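Local coordinates for proximal thread matrix protein 1 (Mytilus galloprovincialis, PDB 4CN9) that probably binds collagen in the matrix of the mussel byssus through two von Willebrand factor type A domains and carries zinc ions, at residues A[53-58]-A[114-119]; A[98-103]-A[163-168]; A[150-153]-A[157-160]; A[186-191]-A[413-418]. All blocks are in the same frame, centred on the assembly; numbering follows the deposited sequence.

Contact 1: residues A[53-58]-A[114-119]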
loop_
_atom_site.group_PDB
_atom_site.type_symbol
_atom_site.label_atom_id
_atom_site.label_comp_id
_atom_site.label_asym_id
_atom_site.label_seq_id
_atom_site.Cartn_x
_atom_site.Cartn_y
_atom_site.Cartn_z
ATOM N N GLN A 53 -16.955 -9.568 4.632
ATOM C CA GLN A 53 -17.002 -9.808 6.075
ATOM C C GLN A 53 -15.727 -9.306 6.730
ATOM O O GLN A 53 -14.629 -9.736 6.387
ATOM C CB GLN A 53 -17.198 -11.292 6.381
ATOM C CG GLN A 53 -18.597 -11.781 6.050
ATOM C CD GLN A 53 -18.758 -13.272 6.246
ATOM O OE1 GLN A 53 -18.027 -13.895 7.022
ATOM N NE2 GLN A 53 -19.722 -13.858 5.540
ATOM N N ALA A 54 -15.874 -8.395 7.682
ATOM C CA ALA A 54 -14.730 -7.653 8.195
ATOM C C ALA A 54 -14.897 -7.292 9.665
ATOM O O ALA A 54 -16.022 -7.161 10.165
ATOM C CB ALA A 54 -14.535 -6.373 7.375
ATOM N N ASP A 55 -13.756 -7.148 10.339
ATOM C CA ASP A 55 -13.679 -6.482 11.633
ATOM C C ASP A 55 -13.025 -5.114 11.367
ATOM O O ASP A 55 -11.882 -5.034 10.900
ATOM C CB ASP A 55 -12.874 -7.323 12.642
ATOM C CG ASP A 55 -13.630 -8.573 13.126
ATOM O OD1 ASP A 55 -14.877 -8.543 13.221
ATOM O OD2 ASP A 55 -12.960 -9.594 13.432
ATOM N N ILE A 56 -13.784 -4.044 11.587
ATOM C CA ILE A 56 -13.342 -2.699 11.262
ATOM C C ILE A 56 -13.113 -1.881 12.539
ATOM O O ILE A 56 -13.986 -1.788 13.391
ATOM C CB ILE A 56 -14.371 -1.978 10.374
ATOM C CG1 ILE A 56 -14.640 -2.791 9.093
ATOM C CG2 ILE A 56 -13.881 -0.601 10.016
ATOM C CD1 ILE A 56 -16.080 -2.725 8.624
ATOM N N ILE A 57 -11.914 -1.327 12.668
ATOM C CA ILE A 57 -11.579 -0.429 13.749
ATOM C C ILE A 57 -11.337 0.959 13.197
ATOM O O ILE A 57 -10.520 1.145 12.302
ATOM C CB ILE A 57 -10.308 -0.890 14.487
ATOM C CG1 ILE A 57 -10.516 -2.301 15.045
ATOM C CG2 ILE A 57 -9.942 0.097 15.591
ATOM C CD1 ILE A 57 -11.547 -2.387 16.169
ATOM N N VAL A 58 -12.068 1.935 13.716
ATOM C CA VAL A 58 -11.766 3.336 13.446
ATOM C C VAL A 58 -10.935 3.933 14.579
ATOM O O VAL A 58 -11.300 3.842 15.741
ATOM C CB VAL A 58 -13.053 4.174 13.262
ATOM C CG1 VAL A 58 -12.715 5.647 13.094
ATOM C CG2 VAL A 58 -13.839 3.648 12.073
ATOM N N PHE A 114 -15.612 1.659 22.192
ATOM C CA PHE A 114 -16.280 0.372 22.336
ATOM C C PHE A 114 -15.540 -0.654 21.488
ATOM O O PHE A 114 -14.969 -0.314 20.445
ATOM C CB PHE A 114 -17.774 0.447 21.980
ATOM C CG PHE A 114 -18.066 1.002 20.601
ATOM C CD1 PHE A 114 -18.104 0.171 19.492
ATOM C CD2 PHE A 114 -18.310 2.355 20.425
ATOM C CE1 PHE A 114 -18.375 0.683 18.230
ATOM C CE2 PHE A 114 -18.581 2.867 19.184
ATOM C CZ PHE A 114 -18.612 2.030 18.078
ATOM N N PRO A 115 -15.493 -1.904 21.963
ATOM C CA PRO A 115 -14.847 -3.006 21.247
ATOM C C PRO A 115 -15.719 -3.591 20.130
ATOM O O PRO A 115 -16.918 -3.322 20.071
ATOM C CB PRO A 115 -14.649 -4.054 22.345
ATOM C CG PRO A 115 -15.785 -3.814 23.285
ATOM C CD PRO A 115 -16.005 -2.328 23.284
ATOM N N LEU A 116 -15.102 -4.396 19.265
ATOM C CA LEU A 116 -15.809 -5.103 18.192
ATOM C C LEU A 116 -17.037 -5.882 18.682
ATOM O O LEU A 116 -18.046 -5.951 17.993
ATOM C CB LEU A 116 -14.851 -6.079 17.492
ATOM C CG LEU A 116 -13.730 -5.448 16.660
ATOM C CD1 LEU A 116 -12.639 -6.476 16.419
ATOM C CD2 LEU A 116 -14.249 -4.899 15.335
ATOM N N ASN A 117 -16.948 -6.492 19.862
ATOM C CA ASN A 117 -18.027 -7.376 20.294
ATOM C C ASN A 117 -19.102 -6.701 21.137
ATOM O O ASN A 117 -19.995 -7.376 21.629
ATOM C CB ASN A 117 -17.477 -8.621 21.012
ATOM C CG ASN A 117 -16.711 -8.294 22.286
ATOM O OD1 ASN A 117 -16.668 -7.146 22.742
ATOM N ND2 ASN A 117 -16.104 -9.324 22.881
ATOM N N LYS A 118 -19.036 -5.376 21.293
ATOM C CA LYS A 118 -20.002 -4.673 22.149
ATOM C C LYS A 118 -21.417 -4.627 21.569
ATOM O O LYS A 118 -22.380 -4.948 22.259
ATOM C CB LYS A 118 -19.542 -3.251 22.445
ATOM C CG LYS A 118 -20.459 -2.470 23.399
ATOM C CD LYS A 118 -20.241 -2.877 24.832
ATOM C CE LYS A 118 -20.591 -1.754 25.804
ATOM N NZ LYS A 118 -20.223 -2.114 27.213
ATOM N N PHE A 119 -21.543 -4.207 20.312
ATOM C CA PHE A 119 -22.859 -3.970 19.723
ATOM C C PHE A 119 -23.120 -4.936 18.580
ATOM O O PHE A 119 -22.183 -5.428 17.950
ATOM C CB PHE A 119 -22.979 -2.530 19.224
ATOM C CG PHE A 119 -22.812 -1.497 20.304
ATOM C CD1 PHE A 119 -23.694 -1.439 21.373
ATOM C CD2 PHE A 119 -21.786 -0.575 20.242
ATOM C CE1 PHE A 119 -23.547 -0.484 22.362
ATOM C CE2 PHE A 119 -21.638 0.390 21.215
ATOM C CZ PHE A 119 -22.519 0.441 22.281
#
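Leu116, at the first inner corner of a type I beta turn, reaches down onto Asp55 and Ile57 of strand 54-61, an interior strand of the mixed sheet in a von Willebrand factor type A domain. The packed part of the contact is this one leucine. Its CD2 sits 3.8 Å from CD1 of Ile57, and on its other flank 3.9 Å from CB of Asp55, with the strand passing beneath; the same methyl lies 3.7 Å from the carbonyl O of Ile56. CD1 of Leu116 lies against the base of Asp55, also 3.9 Å from its CB. Both strand side chains cross the leucine at about a right angle, and a branched, purely apolar tip suits a place where it must touch two neighbours at once. CG1 of Ile57 stands beside its backbone N (chi1 -59°), and the next torsion carries CD1 up to the leucine. Asp55 meets the leucine with CB and CG, while its OD1 forms a salt bridge with Lys165. Phe154 packs against the same two strand side chains. The outer side of the turn differs: Asn117 is partly exposed and Lys118, exposed, extends away from the sheet. Proline suits the first position of the turn, which is closed by Lys118 N bonding to Pro115 O at 3.2 Å.

Contact 2: residues A[98-103]-A[163-168]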
loop_
_atom_site.group_PDB
_atom_site.type_symbol
_atom_site.label_atom_id
_atom_site.label_comp_id
_atom_site.label_asym_id
_atom_site.label_seq_id
_atom_site.Cartn_x
_atom_site.Cartn_y
_atom_site.Cartn_z
ATOM N N GLY A 98 -21.248 -12.340 10.056
ATOM C CA GLY A 98 -21.392 -10.958 10.470
ATOM C C GLY A 98 -20.096 -10.166 10.456
ATOM O O GLY A 98 -19.015 -10.724 10.627
ATOM N N SER A 99 -20.210 -8.858 10.235
ATOM C CA SER A 99 -19.088 -7.946 10.408
ATOM C C SER A 99 -19.218 -7.181 11.728
ATOM O O SER A 99 -20.321 -6.998 12.261
ATOM C CB SER A 99 -19.011 -6.960 9.246
ATOM O OG SER A 99 -18.489 -7.572 8.079
ATOM N N GLN A 100 -18.083 -6.736 12.254
ATOM C CA GLN A 100 -18.068 -5.973 13.491
ATOM C C GLN A 100 -17.334 -4.659 13.346
ATOM O O GLN A 100 -16.472 -4.487 12.482
ATOM C CB GLN A 100 -17.427 -6.778 14.613
ATOM C CG GLN A 100 -18.258 -7.944 15.093
ATOM C CD GLN A 100 -17.454 -8.857 15.984
ATOM O OE1 GLN A 100 -16.298 -9.185 15.680
ATOM N NE2 GLN A 100 -18.034 -9.248 17.102
ATOM N N PHE A 101 -17.678 -3.744 14.236
ATOM C CA PHE A 101 -17.167 -2.394 14.209
ATOM C C PHE A 101 -16.736 -1.999 15.619
ATOM O O PHE A 101 -17.450 -2.280 16.578
ATOM C CB PHE A 101 -18.303 -1.484 13.761
ATOM C CG PHE A 101 -17.859 -0.284 13.038
ATOM C CD1 PHE A 101 -17.498 0.861 13.734
ATOM C CD2 PHE A 101 -17.807 -0.278 11.670
ATOM C CE1 PHE A 101 -17.083 1.988 13.065
ATOM C CE2 PHE A 101 -17.390 0.858 10.989
ATOM C CZ PHE A 101 -17.037 1.985 11.683
ATOM N N GLY A 102 -15.576 -1.353 15.734
ATOM C CA GLY A 102 -15.113 -0.785 16.988
ATOM C C GLY A 102 -14.455 0.575 16.784
ATOM O O GLY A 102 -13.999 0.912 15.689
ATOM N N VAL A 103 -14.394 1.365 17.849
ATOM C CA VAL A 103 -13.818 2.693 17.758
ATOM C C VAL A 103 -12.884 2.936 18.917
ATOM O O VAL A 103 -13.225 2.681 20.082
ATOM C CB VAL A 103 -14.886 3.778 17.758
ATOM C CG1 VAL A 103 -14.234 5.155 17.764
ATOM C CG2 VAL A 103 -15.799 3.621 16.557
ATOM N N PRO A 163 -10.640 -16.000 11.584
ATOM C CA PRO A 163 -9.861 -16.068 10.331
ATOM C C PRO A 163 -10.642 -15.824 9.034
ATOM O O PRO A 163 -10.021 -15.538 8.006
ATOM C CB PRO A 163 -9.302 -17.502 10.329
ATOM C CG PRO A 163 -10.175 -18.273 11.261
ATOM C CD PRO A 163 -10.641 -17.288 12.302
ATOM N N ASP A 164 -11.965 -15.939 9.061
ATOM C CA ASP A 164 -12.748 -15.644 7.861
ATOM C C ASP A 164 -12.967 -14.142 7.689
ATOM O O ASP A 164 -13.665 -13.720 6.767
ATOM C CB ASP A 164 -14.117 -16.327 7.911
ATOM C CG ASP A 164 -14.030 -17.830 8.173
ATOM O OD1 ASP A 164 -12.958 -18.436 7.946
ATOM O OD2 ASP A 164 -15.051 -18.403 8.608
ATOM N N LYS A 165 -12.402 -13.326 8.576
ATOM C CA LYS A 165 -12.699 -11.899 8.532
ATOM C C LYS A 165 -11.512 -11.038 8.111
ATOM O O LYS A 165 -10.405 -11.208 8.603
ATOM C CB LYS A 165 -13.285 -11.454 9.876
ATOM C CG LYS A 165 -14.679 -12.029 10.088
ATOM C CD LYS A 165 -15.674 -10.994 10.572
ATOM C CE LYS A 165 -15.718 -11.027 12.085
ATOM N NZ LYS A 165 -16.842 -10.258 12.673
ATOM N N GLN A 166 -11.754 -10.122 7.178
ATOM C CA GLN A 166 -10.766 -9.121 6.823
ATOM C C GLN A 166 -10.606 -8.143 7.989
ATOM O O GLN A 166 -11.594 -7.716 8.584
ATOM C CB GLN A 166 -11.214 -8.342 5.589
ATOM C CG GLN A 166 -11.346 -9.186 4.340
ATOM C CD GLN A 166 -9.997 -9.551 3.755
ATOM O OE1 GLN A 166 -9.024 -8.805 3.906
ATOM N NE2 GLN A 166 -9.928 -10.705 3.094
ATOM N N LYS A 167 -9.372 -7.786 8.302
ATOM C CA LYS A 167 -9.098 -6.791 9.335
ATOM C C LYS A 167 -8.774 -5.448 8.698
ATOM O O LYS A 167 -7.868 -5.359 7.878
ATOM C CB LYS A 167 -7.927 -7.233 10.202
ATOM C CG LYS A 167 -8.207 -8.489 11.000
ATOM C CD LYS A 167 -7.171 -8.643 12.088
ATOM C CE LYS A 167 -6.624 -10.044 12.137
ATOM N NZ LYS A 167 -5.568 -10.225 11.112
ATOM N N ILE A 168 -9.519 -4.418 9.096
ATOM C CA ILE A 168 -9.387 -3.079 8.540
ATOM C C ILE A 168 -9.315 -2.007 9.637
ATOM O O ILE A 168 -10.100 -2.026 10.601
ATOM C CB ILE A 168 -10.585 -2.737 7.623
ATOM C CG1 ILE A 168 -10.778 -3.813 6.553
ATOM C CG2 ILE A 168 -10.387 -1.353 6.977
ATOM C CD1 ILE A 168 -12.164 -3.833 5.980
#
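Lys165 extends its ammonium group to the carbonyl O of Gly98, linking the entrances of strands 100-106 and 166-173, two parallel strands of the type A domain's central sheet that are separated by strand 54-61. In the first shell, NZ of Lys165 donates to O of Gly98 at 3.0 Å. The amine comes from above the carbonyl plane, 39° out of it, with a C=O...N angle of 131°. The Lys165 methylenes follow the same path, CD lying 3.4 Å from that oxygen. Gln100 adds a flank: its CG is 3.6 Å from Lys165 NZ, and the two chains cross at about a right angle. NZ is also in the salt bridge with Asp55 of the intervening strand; a long, flexible cation suits a position that must span that strand.

Farther out, the strands themselves fix the groups. Gln100 is held by backbone hydrogen bonds to Ala54 and Ile56, while Ser99, whose small hydroxyl fits a buried spot, bonds through OG to Thr90 and to the backbone N of Ala54. The lysine chain leaves beside its own backbone N (chi1 -69°) and is bent at its second and third torsions, which brings NZ to within 3.9 Å of CA of Ser99.

Contact 3: residues A[150-153]-A[157-160]; sequences RENS and AEGG
Glu158 sends CG out beside its own backbone N (chi1 -64°) and then runs extended (chi2 -160°), which lays its carboxylate over the last turn of helix 142-153, across Asn152 and Ser153. The glutamate belongs to the connection from this helix to strand 166-173 of the first type A domain, and packs back on the helix's C-terminal end. CG of Glu158 is 3.4 Å from the carbonyl O of Asn152, and CD is 3.3 Å from that same oxygen. The two carboxylate oxygens part company here, OE2 lying 3.4 Å from CB of Asn152 and OE1 3.6 Å from CA of Ser153. No direct hydrogen bond joins the segments; two waters do the work instead. One gives its protons to Ser153 O and to Glu158 OE1, both at 2.7 Å. The second donates to OE1 of Glu158 at 2.6 Å and also bonds OG of Ser153, a short side chain suited to meeting it. Gly159 takes a positive phi of 106°, easily adopted by glycine. Asn152 O is hydrogen-bonded to Ser155 OG. With two water protons directed at OE1, negative charge on this carboxylate is probably stabilised through solvent rather than by a cation across the contact.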
loop_
_atom_site.group_PDB
_atom_site.type_symbol
_atom_site.label_atom_id
_atom_site.label_comp_id
_atom_site.label_asym_id
_atom_site.label_seq_id
_atom_site.Cartn_x
_atom_site.Cartn_y
_atom_site.Cartn_z
ATOM N N ARG A 150 -3.340 -3.040 17.527
ATOM C CA ARG A 150 -2.727 -4.355 17.330
ATOM C C ARG A 150 -2.863 -5.263 18.567
ATOM O O ARG A 150 -3.213 -6.430 18.450
ATOM C CB ARG A 150 -1.249 -4.199 16.972
ATOM C CG ARG A 150 -0.536 -5.532 16.771
ATOM C CD ARG A 150 0.920 -5.339 16.374
ATOM N NE ARG A 150 1.629 -4.386 17.228
ATOM C CZ ARG A 150 2.248 -4.690 18.371
ATOM N NH1 ARG A 150 2.248 -5.931 18.835
ATOM N NH2 ARG A 150 2.875 -3.739 19.056
ATOM N N GLU A 151 -2.599 -4.715 19.749
ATOM C CA GLU A 151 -2.535 -5.510 20.970
ATOM C C GLU A 151 -3.910 -5.785 21.608
ATOM O O GLU A 151 -4.105 -6.819 22.237
ATOM C CB GLU A 151 -1.611 -4.819 21.992
ATOM C CG GLU A 151 -0.146 -4.738 21.546
ATOM C CD GLU A 151 0.796 -4.089 22.575
ATOM O OE1 GLU A 151 0.330 -3.407 23.506
ATOM O OE2 GLU A 151 2.024 -4.261 22.438
ATOM N N ASN A 152 -4.859 -4.870 21.454
ATOM C CA ASN A 152 -6.155 -4.999 22.121
ATOM C C ASN A 152 -7.340 -5.147 21.174
ATOM O O ASN A 152 -8.163 -6.054 21.333
ATOM C CB ASN A 152 -6.418 -3.791 23.030
ATOM C CG ASN A 152 -5.466 -3.723 24.212
ATOM O OD1 ASN A 152 -4.319 -4.150 24.130
ATOM N ND2 ASN A 152 -5.950 -3.187 25.324
ATOM N N SER A 153 -7.431 -4.249 20.195
ATOM C CA SER A 153 -8.662 -4.095 19.411
ATOM C C SER A 153 -9.031 -5.322 18.593
ATOM O O SER A 153 -10.217 -5.617 18.425
ATOM C CB SER A 153 -8.561 -2.894 18.478
ATOM O OG SER A 153 -8.256 -1.727 19.189
ATOM N N ALA A 157 -10.183 -11.289 23.032
ATOM C CA ALA A 157 -10.899 -10.755 24.193
ATOM C C ALA A 157 -11.876 -9.632 23.820
ATOM O O ALA A 157 -12.855 -9.402 24.535
ATOM C CB ALA A 157 -9.907 -10.261 25.230
ATOM N N GLU A 158 -11.608 -8.924 22.721
ATOM C CA GLU A 158 -12.488 -7.836 22.281
ATOM C C GLU A 158 -13.353 -8.236 21.079
ATOM O O GLU A 158 -14.062 -7.400 20.518
ATOM C CB GLU A 158 -11.682 -6.562 21.962
ATOM C CG GLU A 158 -10.958 -5.967 23.179
ATOM C CD GLU A 158 -10.572 -4.492 23.013
ATOM O OE1 GLU A 158 -11.074 -3.805 22.087
ATOM O OE2 GLU A 158 -9.764 -4.010 23.832
ATOM N N GLY A 159 -13.292 -9.507 20.681
ATOM C CA GLY A 159 -14.154 -10.012 19.624
ATOM C C GLY A 159 -13.475 -10.249 18.285
ATOM O O GLY A 159 -14.119 -10.658 17.313
ATOM N N GLY A 160 -12.175 -10.006 18.219
ATOM C CA GLY A 160 -11.441 -10.188 16.982
ATOM C C GLY A 160 -10.849 -11.580 16.892
ATOM O O GLY A 160 -11.019 -12.384 17.800
HETATM O O HOH W 1 -12.178 -4.126 19.647
HETATM O O HOH W 2 -10.292 -1.484 21.263
#

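Contact 4: residues A[186-191]-A[413-418]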
loop_
_atom_site.group_PDB
_atom_site.type_symbol
_atom_site.label_atom_id
_atom_site.label_comp_id
_atom_site.label_asym_id
_atom_site.label_seq_id
_atom_site.Cartn_x
_atom_site.Cartn_y
_atom_site.Cartn_z
ATOM N N GLU A 186 5.111 0.796 14.638
ATOM C CA GLU A 186 3.827 0.208 15.022
ATOM C C GLU A 186 2.946 -0.133 13.809
ATOM O O GLU A 186 2.223 -1.138 13.807
ATOM C CB GLU A 186 3.079 1.131 15.986
ATOM C CG GLU A 186 3.807 1.372 17.301
ATOM C CD GLU A 186 4.157 0.069 18.039
ATOM O OE1 GLU A 186 3.417 -0.921 17.899
ATOM O OE2 GLU A 186 5.181 0.053 18.752
ATOM N N ALA A 187 2.989 0.709 12.783
ATOM C CA ALA A 187 2.204 0.462 11.574
ATOM C C ALA A 187 2.716 -0.787 10.844
ATOM O O ALA A 187 1.938 -1.575 10.306
ATOM C CB ALA A 187 2.262 1.685 10.655
ATOM N N HIS A 188 4.035 -0.962 10.840
ATOM C CA HIS A 188 4.656 -2.156 10.268
ATOM C C HIS A 188 4.174 -3.437 10.965
ATOM O O HIS A 188 3.757 -4.385 10.319
ATOM C CB HIS A 188 6.186 -2.041 10.366
ATOM C CG HIS A 188 6.914 -3.282 9.955
ATOM N ND1 HIS A 188 7.168 -3.593 8.636
ATOM C CD2 HIS A 188 7.444 -4.290 10.689
ATOM C CE1 HIS A 188 7.818 -4.740 8.574
ATOM N NE2 HIS A 188 7.993 -5.188 9.804
ATOM N N LYS A 189 4.207 -3.454 12.293
ATOM C CA LYS A 189 3.763 -4.641 13.028
ATOM C C LYS A 189 2.279 -4.907 12.789
ATOM O O LYS A 189 1.836 -6.047 12.638
ATOM C CB LYS A 189 4.024 -4.471 14.518
ATOM C CG LYS A 189 5.486 -4.404 14.905
ATOM C CD LYS A 189 5.576 -4.216 16.417
ATOM C CE LYS A 189 6.987 -4.224 16.925
ATOM N NZ LYS A 189 7.034 -3.991 18.406
ATOM N N LEU A 190 1.496 -3.843 12.735
ATOM C CA LEU A 190 0.062 -4.008 12.551
ATOM C C LEU A 190 -0.227 -4.622 11.188
ATOM O O LEU A 190 -0.954 -5.615 11.067
ATOM C CB LEU A 190 -0.637 -2.650 12.725
ATOM C CG LEU A 190 -2.157 -2.625 12.672
ATOM C CD1 LEU A 190 -2.778 -3.558 13.718
ATOM C CD2 LEU A 190 -2.647 -1.182 12.857
ATOM N N LYS A 191 0.374 -4.059 10.151
ATOM C CA LYS A 191 0.125 -4.539 8.799
ATOM C C LYS A 191 0.684 -5.956 8.614
ATOM O O LYS A 191 0.148 -6.736 7.832
ATOM C CB LYS A 191 0.685 -3.556 7.759
ATOM C CG LYS A 191 -0.070 -2.223 7.716
ATOM C CD LYS A 191 0.459 -1.236 6.641
ATOM C CE LYS A 191 1.799 -0.658 7.013
ATOM N NZ LYS A 191 2.331 0.295 6.000
ATOM N N SER A 413 4.788 1.696 -1.509
ATOM C CA SER A 413 4.907 1.762 -0.078
ATOM C C SER A 413 6.362 1.584 0.309
ATOM O O SER A 413 7.112 0.893 -0.377
ATOM C CB SER A 413 4.055 0.655 0.564
ATOM O OG SER A 413 4.293 0.608 1.950
ATOM N N GLU A 414 6.772 2.196 1.416
ATOM C CA GLU A 414 8.121 1.978 1.932
ATOM C C GLU A 414 8.341 0.529 2.348
ATOM O O GLU A 414 9.472 0.054 2.386
ATOM C CB GLU A 414 8.454 2.953 3.082
ATOM C CG GLU A 414 9.917 2.893 3.491
ATOM C CD GLU A 414 10.381 4.097 4.321
ATOM O OE1 GLU A 414 9.660 5.118 4.391
ATOM O OE2 GLU A 414 11.496 4.014 4.886
ATOM N N GLU A 415 7.262 -0.198 2.610
ATOM C CA GLU A 415 7.375 -1.630 2.842
ATOM C C GLU A 415 7.796 -2.394 1.585
ATOM O O GLU A 415 8.246 -3.548 1.678
ATOM C CB GLU A 415 6.048 -2.188 3.367
ATOM C CG GLU A 415 5.647 -1.601 4.711
ATOM C CD GLU A 415 6.519 -2.112 5.832
ATOM O OE1 GLU A 415 7.123 -3.194 5.666
ATOM O OE2 GLU A 415 6.613 -1.437 6.880
ATOM N N TYR A 416 7.653 -1.757 0.418
ATOM C CA TYR A 416 7.958 -2.398 -0.862
ATOM C C TYR A 416 9.300 -1.905 -1.404
ATOM O O TYR A 416 9.580 -2.049 -2.598
ATOM C CB TYR A 416 6.882 -2.120 -1.917
ATOM C CG TYR A 416 5.442 -2.452 -1.532
ATOM C CD1 TYR A 416 5.130 -3.142 -0.359
ATOM C CD2 TYR A 416 4.400 -2.049 -2.343
ATOM C CE1 TYR A 416 3.801 -3.423 -0.017
ATOM C CE2 TYR A 416 3.074 -2.331 -2.017
ATOM C CZ TYR A 416 2.783 -3.015 -0.860
ATOM O OH TYR A 416 1.463 -3.245 -0.550
ATOM N N VAL A 417 10.100 -1.328 -0.514
ATOM C CA VAL A 417 11.459 -0.871 -0.788
ATOM C C VAL A 417 12.486 -1.834 -0.180
ATOM O O VAL A 417 12.419 -2.174 0.997
ATOM C CB VAL A 417 11.706 0.532 -0.170
ATOM C CG1 VAL A 417 13.193 0.914 -0.216
ATOM C CG2 VAL A 417 10.875 1.574 -0.854
ATOM N N PHE A 418 13.455 -2.251 -0.989
ATOM C CA PHE A 418 14.456 -3.211 -0.564
ATOM C C PHE A 418 15.832 -2.704 -0.951
ATOM O O PHE A 418 15.998 -2.100 -2.017
ATOM C CB PHE A 418 14.221 -4.564 -1.232
ATOM C CG PHE A 418 12.904 -5.181 -0.906
ATOM C CD1 PHE A 418 11.777 -4.877 -1.652
ATOM C CD2 PHE A 418 12.784 -6.058 0.161
ATOM C CE1 PHE A 418 10.548 -5.445 -1.343
ATOM C CE2 PHE A 418 11.568 -6.621 0.478
ATOM C CZ PHE A 418 10.448 -6.325 -0.274
HETATM O O HOH W 3 2.561 -1.109 3.605
HETATM O O HOH W 4 4.706 0.396 7.674
#
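The interface between the two von Willebrand factor type A domains brings helix 183-192 of the first up to the turn before strand 417-420 of the second, and a histidine-carboxylate hydrogen bond joins them. His188 ND1 donates to Glu415 OE2 at 2.8 Å with an N-H...O angle of 156°. The acceptor lies at the ring's edge, close to its plane, and OE2 is approached on its syn side, somewhat out of the carboxylate plane. The carboxylate plane is tilted by 26° to the ring. The imidazole CG stands opposite the backbone N (chi1 173°), directing the ring off the helix, while a bend at the second torsion of Glu415 turns its carboxylate to meet it.

One turn along the helix, Lys191 works through water. Its NZ is 2.8 Å from a water that donates to Ser413 OG, and 2.9 Å from another that donates to Glu415 OE2. The carbonyls of Gln213 and Ala215 also surround this long side chain's NZ, more acceptors than it has protons, so the bonds must be shared. Such water-mediated bonds suit a hydrated seam between domains. The same Ser413 OG accepts from Glu415 N at 3.1 Å, the mark of an ST turn.

In the fold
Contacts 1, 2 and 3 cluster in the first type A domain, whereas contact 4 joins that domain to the second. Contacts 1 and 2 have centres about 6 Å apart and share the mixed sheet: strand 54-61 lies between 100-106 and 166-173, and along the chain their segments alternate. Contact 3, its centre about 9 Å from that of contact 1, lies between the two segments of contact 2 in sequence; it meets contact 1 where Leu116 packs on Ser153 and Asn117 N probably hydrogen-bonds to Glu158 O. Contact 4 comes last; its centre and that of contact 3 are about 21 Å apart, yet Arg150 and Glu186 link them by a salt bridge. A continuous path thus runs from sheet through helix 142-153 to the domain interface.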